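Local coordinates for bifunctional GH43-CE protein (Bacteroides eggerthii, PDB 6MLY) that combines a family 43 glycoside hydrolase, probably a xylosidase acting on xylan-type substrates, with a putative carbohydrate esterase in a single chain, at residues D516-I522 against K533-L538; S583-R587 against N599-A604; I605-N611 against Y662-R668; H632-L636 against L714-I718. One frame throughout, in Å; residues are numbered along the deposited sequence.

Interaction 1 of 4, residues D516-I522 against K533-L538; sequences DCRWEDI and KLDIYL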
loop_
_atom_site.group_PDB
_atom_site.type_symbol
_atom_site.label_atom_id
_atom_site.label_comp_id
_atom_site.label_asym_id
_atom_site.label_seq_id
_atom_site.Cartn_x
_atom_site.Cartn_y
_atom_site.Cartn_z
ATOM N N ASP A 516 10.327 7.550 -1.063
ATOM C CA ASP A 516 9.700 8.679 -0.397
ATOM C C ASP A 516 9.699 9.846 -1.393
ATOM O O ASP A 516 10.247 10.909 -1.118
ATOM C CB ASP A 516 10.383 9.014 0.936
ATOM C CG ASP A 516 9.608 8.612 2.186
ATOM O OD1 ASP A 516 8.370 8.436 2.093
ATOM O OD2 ASP A 516 10.248 8.501 3.256
ATOM N N CYS A 517 9.129 9.580 -2.576
ATOM C CA CYS A 517 8.822 10.565 -3.607
ATOM C C CYS A 517 7.305 10.601 -3.840
ATOM O O CYS A 517 6.845 11.158 -4.830
ATOM C CB CYS A 517 9.514 10.224 -4.924
ATOM S SG CYS A 517 11.308 10.019 -4.787
ATOM N N ARG A 518 6.545 9.987 -2.923
ATOM C CA ARG A 518 5.089 9.853 -3.015
ATOM C C ARG A 518 4.521 9.695 -1.603
ATOM O O ARG A 518 4.866 8.750 -0.898
ATOM C CB ARG A 518 4.683 8.643 -3.868
ATOM C CG ARG A 518 3.904 8.983 -5.132
ATOM C CD ARG A 518 3.627 7.777 -6.024
ATOM N NE ARG A 518 2.295 7.129 -5.848
ATOM C CZ ARG A 518 1.888 5.937 -6.459
ATOM N NH1 ARG A 518 2.765 5.281 -7.208
ATOM N NH2 ARG A 518 0.618 5.479 -6.375
ATOM N N TRP A 519 3.681 10.649 -1.198
ATOM C CA TRP A 519 2.790 10.505 -0.061
ATOM C C TRP A 519 1.379 10.847 -0.532
ATOM O O TRP A 519 1.141 11.970 -0.958
ATOM C CB TRP A 519 3.193 11.422 1.099
ATOM C CG TRP A 519 4.609 11.300 1.563
ATOM C CD1 TRP A 519 5.051 10.627 2.662
ATOM C CD2 TRP A 519 5.770 11.913 0.972
ATOM N NE1 TRP A 519 6.408 10.762 2.788
ATOM C CE2 TRP A 519 6.877 11.547 1.768
ATOM C CE3 TRP A 519 5.984 12.729 -0.146
ATOM C CZ2 TRP A 519 8.176 11.961 1.474
ATOM C CZ3 TRP A 519 7.268 13.141 -0.434
ATOM C CH2 TRP A 519 8.347 12.761 0.368
ATOM N N GLU A 520 0.459 9.885 -0.466
ATOM C CA GLU A 520 -0.926 10.137 -0.847
ATOM C C GLU A 520 -1.807 10.129 0.407
ATOM O O GLU A 520 -1.378 9.694 1.470
ATOM C CB GLU A 520 -1.394 9.114 -1.881
ATOM C CG GLU A 520 -0.679 9.244 -3.215
ATOM C CD GLU A 520 -1.223 8.358 -4.332
ATOM O OE1 GLU A 520 -2.456 8.152 -4.377
ATOM O OE2 GLU A 520 -0.407 7.866 -5.149
ATOM N N ASP A 521 -3.036 10.634 0.250
ATOM C CA ASP A 521 -4.040 10.734 1.311
ATOM C C ASP A 521 -3.396 11.247 2.608
ATOM O O ASP A 521 -3.514 10.617 3.657
ATOM C CB ASP A 521 -4.758 9.395 1.509
ATOM C CG ASP A 521 -5.833 9.116 0.471
ATOM O OD1 ASP A 521 -6.645 10.023 0.212
ATOM O OD2 ASP A 521 -5.857 7.990 -0.066
ATOM N N ILE A 522 -2.715 12.394 2.515
ATOM C CA ILE A 522 -2.220 13.136 3.672
ATOM C C ILE A 522 -3.305 14.146 4.064
ATOM O O ILE A 522 -3.879 14.797 3.196
ATOM C CB ILE A 522 -0.878 13.834 3.357
ATOM C CG1 ILE A 522 0.245 12.832 3.063
ATOM C CG2 ILE A 522 -0.490 14.805 4.464
ATOM C CD1 ILE A 522 0.897 12.241 4.295
ATOM N N LYS A 533 -7.874 16.215 2.062
ATOM C CA LYS A 533 -6.793 15.282 1.751
ATOM C C LYS A 533 -5.996 15.773 0.537
ATOM O O LYS A 533 -6.587 16.254 -0.427
ATOM C CB LYS A 533 -7.390 13.906 1.454
ATOM C CG LYS A 533 -7.809 13.115 2.680
ATOM C CD LYS A 533 -6.630 12.512 3.405
ATOM C CE LYS A 533 -7.027 11.763 4.659
ATOM N NZ LYS A 533 -7.910 10.615 4.350
ATOM N N LEU A 534 -4.665 15.619 0.581
ATOM C CA LEU A 534 -3.786 15.975 -0.553
ATOM C C LEU A 534 -2.739 14.877 -0.778
ATOM O O LEU A 534 -2.450 14.089 0.128
ATOM C CB LEU A 534 -3.122 17.338 -0.309
ATOM C CG LEU A 534 -2.255 17.475 0.946
ATOM C CD1 LEU A 534 -0.916 16.761 0.791
ATOM C CD2 LEU A 534 -2.020 18.944 1.274
ATOM N N ASP A 535 -2.188 14.851 -2.000
ATOM C CA ASP A 535 -1.156 13.902 -2.424
ATOM C C ASP A 535 0.104 14.678 -2.826
ATOM O O ASP A 535 0.037 15.546 -3.698
ATOM C CB ASP A 535 -1.632 13.045 -3.601
ATOM C CG ASP A 535 -2.873 12.213 -3.321
ATOM O OD1 ASP A 535 -3.224 12.063 -2.142
ATOM O OD2 ASP A 535 -3.479 11.717 -4.289
ATOM N N ILE A 536 1.242 14.345 -2.199
ATOM C CA ILE A 536 2.531 14.984 -2.494
ATOM C C ILE A 536 3.314 14.086 -3.461
ATOM O O ILE A 536 3.217 12.867 -3.379
ATOM C CB ILE A 536 3.313 15.278 -1.198
ATOM C CG1 ILE A 536 2.464 16.081 -0.209
ATOM C CG2 ILE A 536 4.636 15.975 -1.504
ATOM C CD1 ILE A 536 3.173 16.420 1.078
ATOM N N TYR A 537 4.060 14.719 -4.379
ATOM C CA TYR A 537 4.911 14.055 -5.370
ATOM C C TYR A 537 6.182 14.880 -5.585
ATOM O O TYR A 537 6.087 16.065 -5.913
ATOM C CB TYR A 537 4.213 13.954 -6.728
ATOM C CG TYR A 537 2.911 13.196 -6.756
ATOM C CD1 TYR A 537 1.701 13.837 -6.536
ATOM C CD2 TYR A 537 2.884 11.841 -7.047
ATOM C CE1 TYR A 537 0.497 13.150 -6.588
ATOM C CE2 TYR A 537 1.692 11.135 -7.094
ATOM C CZ TYR A 537 0.495 11.792 -6.866
ATOM O OH TYR A 537 -0.678 11.093 -6.911
ATOM N N LEU A 538 7.355 14.255 -5.428
ATOM C CA LEU A 538 8.638 14.910 -5.733
ATOM C C LEU A 538 9.234 14.317 -7.008
ATOM O O LEU A 538 8.959 13.168 -7.348
ATOM C CB LEU A 538 9.616 14.737 -4.566
ATOM C CG LEU A 538 9.053 14.994 -3.171
ATOM C CD1 LEU A 538 10.158 14.933 -2.124
ATOM C CD2 LEU A 538 8.323 16.324 -3.098
#
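The indole of W519 lies across I536 and L538. Its CE3 sits 3.8 Å from CG2 of I536, while its outer rim runs into L538, whose CG lies in the indole plane, 3.8 Å from CZ3 of W519. CG of W519 stands anti to the carbonyl carbon (chi1 -54°), which swings the rings along the sheet toward L538. I522 and L534 continue this face, CB of I522 packing 3.9 Å from CD1 of L534. On the other face R518 and Y537 run side by side, CG of R518 3.6 Å from CD2 of Y537, with guanidinium and phenol planes 24° apart. NE and NH2 of R518 both grip OE2 of E520, each at 2.9 Å, approaching side-on in the guanidinium plane, while NH1 goes to the carbonyl of F459. With E520 cut back to an alanine, NE and NH2 of R518 would probably lose their shared acceptor and the guanidinium would be freer to turn. The backbones form the antiparallel hairpin of strands 518-523 and 533-537, hydrogen-bonded at W519-I536 and I522-L534, with a beta bulge between these pairs. Within the bulge D521 N turns to a side chain, donating to OD1 of D535 at 2.8 Å, on the anti side of that oxygen and out of the carboxylate plane. K563 adds salt bridges to both D521 and D535. The carboxylates of E520 and D535 approach closely, OE1 to OD2 3.7 Å; R518 and K563 probably offset their mutual repulsion and favour the ionised forms.

Interaction 2 of 4, residues S583-R587 against N599-A604; sequences SINHR and NDVKAA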
loop_
_atom_site.group_PDB
_atom_site.type_symbol
_atom_site.label_atom_id
_atom_site.label_comp_id
_atom_site.label_asym_id
_atom_site.label_seq_id
_atom_site.Cartn_x
_atom_site.Cartn_y
_atom_site.Cartn_z
ATOM N N SER A 583 -1.379 17.756 -5.685
ATOM C CA SER A 583 -2.808 17.773 -5.975
ATOM C C SER A 583 -3.583 17.688 -4.654
ATOM O O SER A 583 -3.243 16.886 -3.782
ATOM C CB SER A 583 -3.211 16.680 -6.925
ATOM O OG SER A 583 -4.475 16.982 -7.505
ATOM N N ILE A 584 -4.615 18.528 -4.520
ATOM C CA ILE A 584 -5.362 18.671 -3.274
ATOM C C ILE A 584 -6.839 18.356 -3.536
ATOM O O ILE A 584 -7.295 18.404 -4.681
ATOM C CB ILE A 584 -5.178 20.086 -2.685
ATOM C CG1 ILE A 584 -5.938 21.150 -3.484
ATOM C CG2 ILE A 584 -3.702 20.429 -2.553
ATOM C CD1 ILE A 584 -5.907 22.524 -2.854
ATOM N N ASN A 585 -7.561 18.047 -2.451
ATOM C CA ASN A 585 -9.020 17.954 -2.443
ATOM C C ASN A 585 -9.600 19.213 -1.783
ATOM O O ASN A 585 -8.907 19.940 -1.067
ATOM C CB ASN A 585 -9.527 16.695 -1.726
ATOM C CG ASN A 585 -9.474 15.431 -2.563
ATOM O OD1 ASN A 585 -9.385 15.472 -3.791
ATOM N ND2 ASN A 585 -9.555 14.291 -1.900
ATOM N N HIS A 586 -10.886 19.457 -2.045
ATOM C CA HIS A 586 -11.662 20.467 -1.349
ATOM C C HIS A 586 -13.053 19.896 -1.056
ATOM O O HIS A 586 -13.522 19.019 -1.766
ATOM C CB HIS A 586 -11.730 21.753 -2.181
ATOM C CG HIS A 586 -12.479 21.603 -3.463
ATOM N ND1 HIS A 586 -13.860 21.581 -3.511
ATOM C CD2 HIS A 586 -12.052 21.470 -4.739
ATOM C CE1 HIS A 586 -14.251 21.435 -4.762
ATOM N NE2 HIS A 586 -13.160 21.368 -5.537
ATOM N N ARG A 587 -13.706 20.412 -0.012
ATOM C CA ARG A 587 -15.047 19.972 0.364
ATOM C C ARG A 587 -16.027 20.312 -0.767
ATOM O O ARG A 587 -15.987 21.412 -1.322
ATOM C CB ARG A 587 -15.476 20.624 1.683
ATOM C CG ARG A 587 -14.707 20.128 2.900
ATOM C CD ARG A 587 -15.056 20.909 4.151
ATOM N NE ARG A 587 -14.540 22.269 4.112
ATOM C CZ ARG A 587 -14.886 23.236 4.955
ATOM N NH1 ARG A 587 -15.871 23.044 5.817
ATOM N NH2 ARG A 587 -14.242 24.390 4.931
ATOM N N ASN A 599 -11.440 28.408 1.545
ATOM C CA ASN A 599 -10.943 28.132 2.912
ATOM C C ASN A 599 -10.061 26.873 2.933
ATOM O O ASN A 599 -9.085 26.808 3.686
ATOM C CB ASN A 599 -12.091 27.968 3.915
ATOM C CG ASN A 599 -12.719 29.276 4.346
ATOM O OD1 ASN A 599 -12.389 30.340 3.826
ATOM N ND2 ASN A 599 -13.634 29.208 5.300
ATOM N N ASP A 600 -10.417 25.879 2.113
ATOM C CA ASP A 600 -9.685 24.628 2.049
ATOM C C ASP A 600 -8.368 24.843 1.299
ATOM O O ASP A 600 -7.315 24.406 1.758
ATOM C CB ASP A 600 -10.530 23.514 1.421
ATOM C CG ASP A 600 -11.622 22.969 2.330
ATOM O OD1 ASP A 600 -11.672 23.372 3.514
ATOM O OD2 ASP A 600 -12.429 22.155 1.844
ATOM N N VAL A 601 -8.443 25.517 0.149
ATOM C CA VAL A 601 -7.273 25.753 -0.699
ATOM C C VAL A 601 -6.188 26.447 0.132
ATOM O O VAL A 601 -5.043 25.999 0.166
ATOM C CB VAL A 601 -7.637 26.574 -1.950
ATOM C CG1 VAL A 601 -6.402 27.021 -2.719
ATOM C CG2 VAL A 601 -8.574 25.792 -2.854
ATOM N N LYS A 602 -6.578 27.529 0.811
ATOM C CA LYS A 602 -5.659 28.323 1.606
ATOM C C LYS A 602 -5.076 27.476 2.746
ATOM O O LYS A 602 -3.930 27.689 3.125
ATOM C CB LYS A 602 -6.358 29.592 2.107
ATOM C CG LYS A 602 -6.660 30.604 1.013
ATOM C CD LYS A 602 -6.952 32.003 1.519
ATOM C CE LYS A 602 -7.236 33.009 0.422
ATOM N NZ LYS A 602 -6.063 33.215 -0.461
ATOM N N ALA A 603 -5.858 26.519 3.268
ATOM C CA ALA A 603 -5.420 25.606 4.355
ATOM C C ALA A 603 -4.399 24.577 3.851
ATOM O O ALA A 603 -3.452 24.229 4.568
ATOM C CB ALA A 603 -6.611 24.910 4.963
ATOM N N ALA A 604 -4.617 24.061 2.636
ATOM C CA ALA A 604 -3.684 23.132 2.010
ATOM C C ALA A 604 -2.318 23.806 1.820
ATOM O O ALA A 604 -1.288 23.188 2.059
ATOM C CB ALA A 604 -4.241 22.634 0.703
#
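Salt-bridge and hydrogen-bond contacts centre on the carboxylate of D600, which faces R587. R587 closes on it side-on: NE donates to the syn lone pair of OD2, with NE of R587 3.1 Å from OD2 of D600, and NH2 of R587 reaches OD1 of D600 at the same 3.1 Å from above the carboxylate plane. The two planar groups are 33° apart, and the bend of the arginine chain at chi3 (-70°) turns NE and NH2 back to the helix. The backbone adds a third grip, R587 N donating to D600 OD2 at 2.8 Å in a nearly straight bond (167°), while OD1 also accepts from H532. Beside this, H586 ND1 donates to R587 O at 3.1 Å, and its ring meets that of Y553. Apolar packing is carried by I584, whose CD1 touches CB of A604 at 3.9 Å and CG2 of V601 at 4.2 Å. The contact thus holds strand 579-584 and the turn after it to helix 596-610, part of a beta-alpha-beta crossover in the alpha/beta-hydrolase sheet. An asparagine replacing D600 would probably leave the R587 guanidinium without its counter-charge and weaken the tie between turn and helix. Three N-H groups of one arginine, with H532 alongside, satisfy this buried carboxylate, which is consistent with a stably ionised aspartate.

Interaction 3 of 4, residues I605-N611 against Y662-R668; sequences IRFIRAN and YPSFSSR. With EDO (1,2-ethanediol), chain G.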
loop_
_atom_site.group_PDB
_atom_site.type_symbol
_atom_site.label_atom_id
_atom_site.label_comp_id
_atom_site.label_asym_id
_atom_site.label_seq_id
_atom_site.Cartn_x
_atom_site.Cartn_y
_atom_site.Cartn_z
ATOM N N ILE A 605 -2.330 25.081 1.418
ATOM C CA ILE A 605 -1.105 25.857 1.169
ATOM C C ILE A 605 -0.398 26.124 2.506
ATOM O O ILE A 605 0.825 25.970 2.614
ATOM C CB ILE A 605 -1.420 27.160 0.401
ATOM C CG1 ILE A 605 -2.053 26.875 -0.963
ATOM C CG2 ILE A 605 -0.173 28.020 0.262
ATOM C CD1 ILE A 605 -2.865 28.029 -1.523
ATOM N N ARG A 606 -1.174 26.537 3.516
ATOM C CA ARG A 606 -0.662 26.752 4.868
ATOM C C ARG A 606 0.068 25.489 5.338
ATOM O O ARG A 606 1.147 25.579 5.909
ATOM C CB ARG A 606 -1.794 27.111 5.836
ATOM C CG ARG A 606 -2.150 28.589 5.872
ATOM C CD ARG A 606 -3.154 28.902 6.963
ATOM N NE ARG A 606 -4.403 28.169 6.798
ATOM C CZ ARG A 606 -5.582 28.730 6.554
ATOM N NH1 ARG A 606 -5.711 30.041 6.635
ATOM N NH2 ARG A 606 -6.628 27.987 6.240
ATOM N N PHE A 607 -0.529 24.322 5.072
ATOM C CA PHE A 607 0.034 23.040 5.482
ATOM C C PHE A 607 1.405 22.821 4.825
ATOM O O PHE A 607 2.346 22.368 5.481
ATOM C CB PHE A 607 -0.926 21.897 5.142
ATOM C CG PHE A 607 -0.398 20.528 5.478
ATOM C CD1 PHE A 607 -0.525 20.015 6.760
ATOM C CD2 PHE A 607 0.242 19.758 4.519
ATOM C CE1 PHE A 607 -0.034 18.756 7.072
ATOM C CE2 PHE A 607 0.733 18.499 4.836
ATOM C CZ PHE A 607 0.594 18.002 6.109
ATOM N N ILE A 608 1.492 23.142 3.529
ATOM C CA ILE A 608 2.670 22.892 2.698
ATOM C C ILE A 608 3.891 23.620 3.276
ATOM O O ILE A 608 4.986 23.067 3.291
ATOM C CB ILE A 608 2.387 23.302 1.236
ATOM C CG1 ILE A 608 1.446 22.306 0.553
ATOM C CG2 ILE A 608 3.670 23.496 0.437
ATOM C CD1 ILE A 608 1.901 20.865 0.635
ATOM N N ARG A 609 3.694 24.865 3.715
ATOM C CA ARG A 609 4.784 25.687 4.220
ATOM C C ARG A 609 5.216 25.140 5.584
ATOM O O ARG A 609 6.405 24.994 5.855
ATOM C CB ARG A 609 4.362 27.160 4.288
ATOM C CG ARG A 609 4.224 27.832 2.926
ATOM C CD ARG A 609 4.411 29.339 2.967
ATOM N NE ARG A 609 4.537 29.918 1.637
ATOM C CZ ARG A 609 3.512 30.270 0.857
ATOM N NH1 ARG A 609 2.273 29.994 1.227
ATOM N NH2 ARG A 609 3.727 30.893 -0.293
ATOM N N ALA A 610 4.226 24.808 6.416
ATOM C CA ALA A 610 4.436 24.402 7.794
ATOM C C ALA A 610 5.164 23.052 7.855
ATOM O O ALA A 610 5.912 22.795 8.804
ATOM C CB ALA A 610 3.107 24.345 8.505
ATOM N N ASN A 611 4.937 22.202 6.844
ATOM C CA ASN A 611 5.524 20.867 6.781
ATOM C C ASN A 611 6.554 20.787 5.647
ATOM O O ASN A 611 6.883 19.696 5.187
ATOM C CB ASN A 611 4.436 19.800 6.629
ATOM C CG ASN A 611 3.625 19.611 7.894
ATOM O OD1 ASN A 611 3.865 18.669 8.661
ATOM N ND2 ASN A 611 2.682 20.511 8.129
ATOM N N TYR A 662 -2.439 25.382 11.295
ATOM C CA TYR A 662 -1.272 26.186 10.943
ATOM C C TYR A 662 -1.729 27.553 10.438
ATOM O O TYR A 662 -1.424 27.924 9.309
ATOM C CB TYR A 662 -0.416 25.427 9.924
ATOM C CG TYR A 662 -0.110 23.997 10.299
ATOM C CD1 TYR A 662 -0.858 22.944 9.793
ATOM C CD2 TYR A 662 0.932 23.691 11.160
ATOM C CE1 TYR A 662 -0.575 21.627 10.122
ATOM C CE2 TYR A 662 1.228 22.380 11.500
ATOM C CZ TYR A 662 0.473 21.342 10.981
ATOM O OH TYR A 662 0.753 20.048 11.324
ATOM N N PRO A 663 -2.457 28.352 11.256
ATOM C CA PRO A 663 -2.927 29.675 10.833
ATOM C C PRO A 663 -1.817 30.739 10.820
ATOM O O PRO A 663 -1.950 31.759 10.157
ATOM C CB PRO A 663 -3.982 30.020 11.893
ATOM C CG PRO A 663 -3.503 29.307 13.141
ATOM C CD PRO A 663 -2.848 28.038 12.640
ATOM N N SER A 664 -0.746 30.469 11.573
ATOM C CA SER A 664 0.490 31.259 11.646
ATOM C C SER A 664 1.086 31.507 10.249
ATOM O O SER A 664 1.602 32.588 9.972
ATOM C CB SER A 664 1.474 30.536 12.562
ATOM O OG SER A 664 2.746 31.168 12.595
ATOM N N PHE A 665 1.015 30.492 9.378
ATOM C CA PHE A 665 1.796 30.429 8.145
ATOM C C PHE A 665 1.035 31.089 6.997
ATOM O O PHE A 665 -0.175 31.267 7.070
ATOM C CB PHE A 665 2.135 28.974 7.804
ATOM C CG PHE A 665 3.077 28.316 8.782
ATOM C CD1 PHE A 665 2.602 27.761 9.960
ATOM C CD2 PHE A 665 4.441 28.274 8.532
ATOM C CE1 PHE A 665 3.471 27.169 10.863
ATOM C CE2 PHE A 665 5.308 27.683 9.435
ATOM C CZ PHE A 665 4.822 27.130 10.598
ATOM N N SER A 666 1.779 31.419 5.936
ATOM C CA SER A 666 1.268 32.151 4.787
ATOM C C SER A 666 0.511 31.203 3.849
ATOM O O SER A 666 0.963 30.099 3.576
ATOM C CB SER A 666 2.387 32.856 4.062
ATOM O OG SER A 666 1.878 33.708 3.042
ATOM N N SER A 667 -0.630 31.686 3.337
ATOM C CA SER A 667 -1.460 30.982 2.352
ATOM C C SER A 667 -1.244 31.550 0.941
ATOM O O SER A 667 -2.094 31.364 0.078
ATOM C CB SER A 667 -2.918 31.065 2.735
ATOM O OG SER A 667 -3.407 32.392 2.593
ATOM N N ARG A 668 -0.103 32.210 0.709
ATOM C CA ARG A 668 0.168 32.895 -0.554
ATOM C C ARG A 668 0.486 31.883 -1.656
ATOM O O ARG A 668 0.909 30.762 -1.376
ATOM C CB ARG A 668 1.357 33.852 -0.432
ATOM C CG ARG A 668 0.985 35.257 0.011
ATOM C CD ARG A 668 2.209 36.150 0.064
ATOM N NE ARG A 668 1.903 37.508 0.503
ATOM C CZ ARG A 668 2.204 38.001 1.698
ATOM N NH1 ARG A 668 2.783 37.234 2.611
ATOM N NH2 ARG A 668 1.942 39.270 1.965
HETATM C C1 EDO G . 0.514 36.618 4.596
HETATM O O1 EDO G . 1.812 36.043 4.462
HETATM C C2 EDO G . -0.469 35.953 3.645
HETATM O O2 EDO G . -1.489 35.303 4.407
#
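The methyl of A610 stands over the centre of the F665 ring, CB 3.7 Å from the centroid and 11° off the normal, a CH-pi contact. The same CB comes within 3.5 Å of CD2 of Y662. F607 lies beside Y662, both side chains pointing the same way, with ring planes 71° apart and CD1 of F607 3.7 Å from CE1 of Y662. Across a face of the tyrosine the N611 amide stands almost perpendicular (89°), its ND2 3.7 Å from CZ of Y662 and bonded back to F607 O. F607 and A610 lie in the last turn of helix 596-610 of the alpha/beta-hydrolase domain, with N611 the first residue beyond it, and the loop joining strands 651-654 and 671-675 covers them here. One turn earlier, R606 lays its aliphatic chain against the loop backbone, CD 3.1 Å from Y662 O. R609, its chain extended from CG to NE, meets R668 O end-on: NH1 and NH2 of R609 each lie 3.0 Å from that oxygen, which sits in the guanidinium plane. NH1 also makes a weak bond to S666 O. S666 OG, lying over one face of the R609 guanidinium, shares a hydrogen bond of 2.7 Å with O1 of a 1,2-ethanediol, probably from the crystallisation liquor.

Interaction 4 of 4, residues H632-L636 against L714-I718; sequences HLASL and LLNPI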
loop_
_atom_site.group_PDB
_atom_site.type_symbol
_atom_site.label_atom_id
_atom_site.label_comp_id
_atom_site.label_asym_id
_atom_site.label_seq_id
_atom_site.Cartn_x
_atom_site.Cartn_y
_atom_site.Cartn_z
ATOM N N HIS A 632 -11.031 28.291 -11.260
ATOM C CA HIS A 632 -11.735 29.291 -10.458
ATOM C C HIS A 632 -11.071 29.456 -9.086
ATOM O O HIS A 632 -10.777 30.578 -8.679
ATOM C CB HIS A 632 -13.215 28.923 -10.289
ATOM C CG HIS A 632 -13.895 29.704 -9.216
ATOM N ND1 HIS A 632 -14.003 29.234 -7.920
ATOM C CD2 HIS A 632 -14.484 30.919 -9.232
ATOM C CE1 HIS A 632 -14.635 30.124 -7.184
ATOM N NE2 HIS A 632 -14.940 31.170 -7.967
ATOM N N LEU A 633 -10.862 28.336 -8.378
ATOM C CA LEU A 633 -10.357 28.355 -7.000
ATOM C C LEU A 633 -8.872 28.746 -6.975
ATOM O O LEU A 633 -8.430 29.460 -6.064
ATOM C CB LEU A 633 -10.594 26.985 -6.354
ATOM C CG LEU A 633 -12.046 26.673 -5.991
ATOM C CD1 LEU A 633 -12.224 25.199 -5.652
ATOM C CD2 LEU A 633 -12.523 27.540 -4.837
ATOM N N ALA A 634 -8.113 28.287 -7.978
ATOM C CA ALA A 634 -6.712 28.678 -8.149
ATOM C C ALA A 634 -6.616 30.187 -8.420
ATOM O O ALA A 634 -5.743 30.867 -7.883
ATOM C CB ALA A 634 -6.085 27.879 -9.265
ATOM N N SER A 635 -7.523 30.705 -9.253
ATOM C CA SER A 635 -7.551 32.128 -9.599
ATOM C C SER A 635 -7.889 32.970 -8.363
ATOM O O SER A 635 -7.162 33.912 -8.039
ATOM C CB SER A 635 -8.513 32.389 -10.727
ATOM O OG SER A 635 -8.066 31.767 -11.923
ATOM N N LEU A 636 -8.985 32.604 -7.682
ATOM C CA LEU A 636 -9.488 33.303 -6.489
ATOM C C LEU A 636 -8.415 33.299 -5.394
ATOM O O LEU A 636 -8.311 34.254 -4.631
ATOM C CB LEU A 636 -10.773 32.613 -6.012
ATOM C CG LEU A 636 -11.529 33.310 -4.882
ATOM C CD1 LEU A 636 -12.111 34.630 -5.357
ATOM C CD2 LEU A 636 -12.632 32.421 -4.335
ATOM N N LEU A 714 -18.440 38.133 -4.556
ATOM C CA LEU A 714 -17.482 37.804 -3.507
ATOM C C LEU A 714 -16.631 36.594 -3.912
ATOM O O LEU A 714 -15.482 36.501 -3.487
ATOM C CB LEU A 714 -18.220 37.544 -2.191
ATOM C CG LEU A 714 -18.615 38.791 -1.400
ATOM C CD1 LEU A 714 -19.492 38.426 -0.213
ATOM C CD2 LEU A 714 -17.387 39.562 -0.938
ATOM N N LEU A 715 -17.190 35.678 -4.715
ATOM C CA LEU A 715 -16.440 34.481 -5.139
ATOM C C LEU A 715 -15.806 34.705 -6.518
ATOM O O LEU A 715 -15.073 33.844 -7.005
ATOM C CB LEU A 715 -17.336 33.232 -5.096
ATOM C CG LEU A 715 -18.464 33.118 -6.124
ATOM C CD1 LEU A 715 -17.968 32.562 -7.453
ATOM C CD2 LEU A 715 -19.572 32.227 -5.581
ATOM N N ASN A 716 -16.074 35.867 -7.122
ATOM C CA ASN A 716 -15.450 36.301 -8.372
ATOM C C ASN A 716 -14.021 36.770 -8.094
ATOM O O ASN A 716 -13.821 37.737 -7.362
ATOM C CB ASN A 716 -16.276 37.413 -9.027
ATOM C CG ASN A 716 -15.731 37.881 -10.358
ATOM O OD1 ASN A 716 -14.564 37.665 -10.678
ATOM N ND2 ASN A 716 -16.576 38.532 -11.140
ATOM N N PRO A 717 -12.983 36.123 -8.676
ATOM C CA PRO A 717 -11.597 36.547 -8.474
ATOM C C PRO A 717 -11.287 37.991 -8.914
ATOM O O PRO A 717 -10.423 38.626 -8.314
ATOM C CB PRO A 717 -10.763 35.574 -9.327
ATOM C CG PRO A 717 -11.667 34.388 -9.568
ATOM C CD PRO A 717 -13.079 34.935 -9.537
ATOM N N ILE A 718 -11.981 38.483 -9.949
ATOM C CA ILE A 718 -11.762 39.838 -10.506
ATOM C C ILE A 718 -11.806 40.881 -9.377
ATOM O O ILE A 718 -10.978 41.780 -9.333
ATOM C CB ILE A 718 -12.766 40.156 -11.642
ATOM C CG1 ILE A 718 -12.426 39.393 -12.928
ATOM C CG2 ILE A 718 -12.860 41.654 -11.887
ATOM C CD1 ILE A 718 -13.390 39.627 -14.077
#
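Helix 629-639, which follows the probable nucleophile elbow of the esterase domain, turns H632 and L636 onto the loop at L715 and P717. NE2 of H632 donates to L715 O at 2.8 Å (141° at the hydrogen), the carbonyl oxygen lying at the ring edge but tilted 26° from the imidazole plane. CG of H632 stands anti to the backbone N (chi1 166°), which carries the ring out to this carbonyl; the indole of W557 meets the imidazole at a steep angle. L715 also touches the ring with a methyl, CD1 3.4 Å from NE2 of H632, the two side chains lying roughly at right angles. One turn on, L636 brings its CD1 to 3.5 Å from L715 O and 3.7 Å from CA of P717. The proline ring then fits against the helix: CG of P717 lies 3.9 Å from CB of S635 and 4.1 Å from CB of L636. N716 points away and shapes the loop itself, its OD1 accepting from I718 N at 2.8 Å in an Asx turn. P717 O bonds T639 OG1, and L714 O bonds the hydroxyl of Y720; T639 and Y720 both belong to the sodium site. The loop at L715-P717 thus packs against a helix that probably begins at a GxSxG-type elbow, an element characteristic of the alpha/beta-hydrolase fold.

Interactions 1 and 2 share a sheet: K533 O and N585 N lie 2.9 Å apart, as do D535 N and S583 O, probable hydrogen bonds joining the edge hairpin to strand 579-584. Interaction 3 sits on the same helix as interaction 2, their centres about 12 Å apart, and touches interaction 1 where CG2 of I522 meets CZ of F607 at 3.8 Å. Interaction 4 joins interaction 2 through CD1 of L633 and CD2 of H586, also 3.8 Å apart, near the probable nucleophile elbow. It has no touch with interaction 3, nearest atoms being about 7 Å apart. The side chain of P717 is about 9 Å and that of R668 about 10 Å from a bound sodium ion.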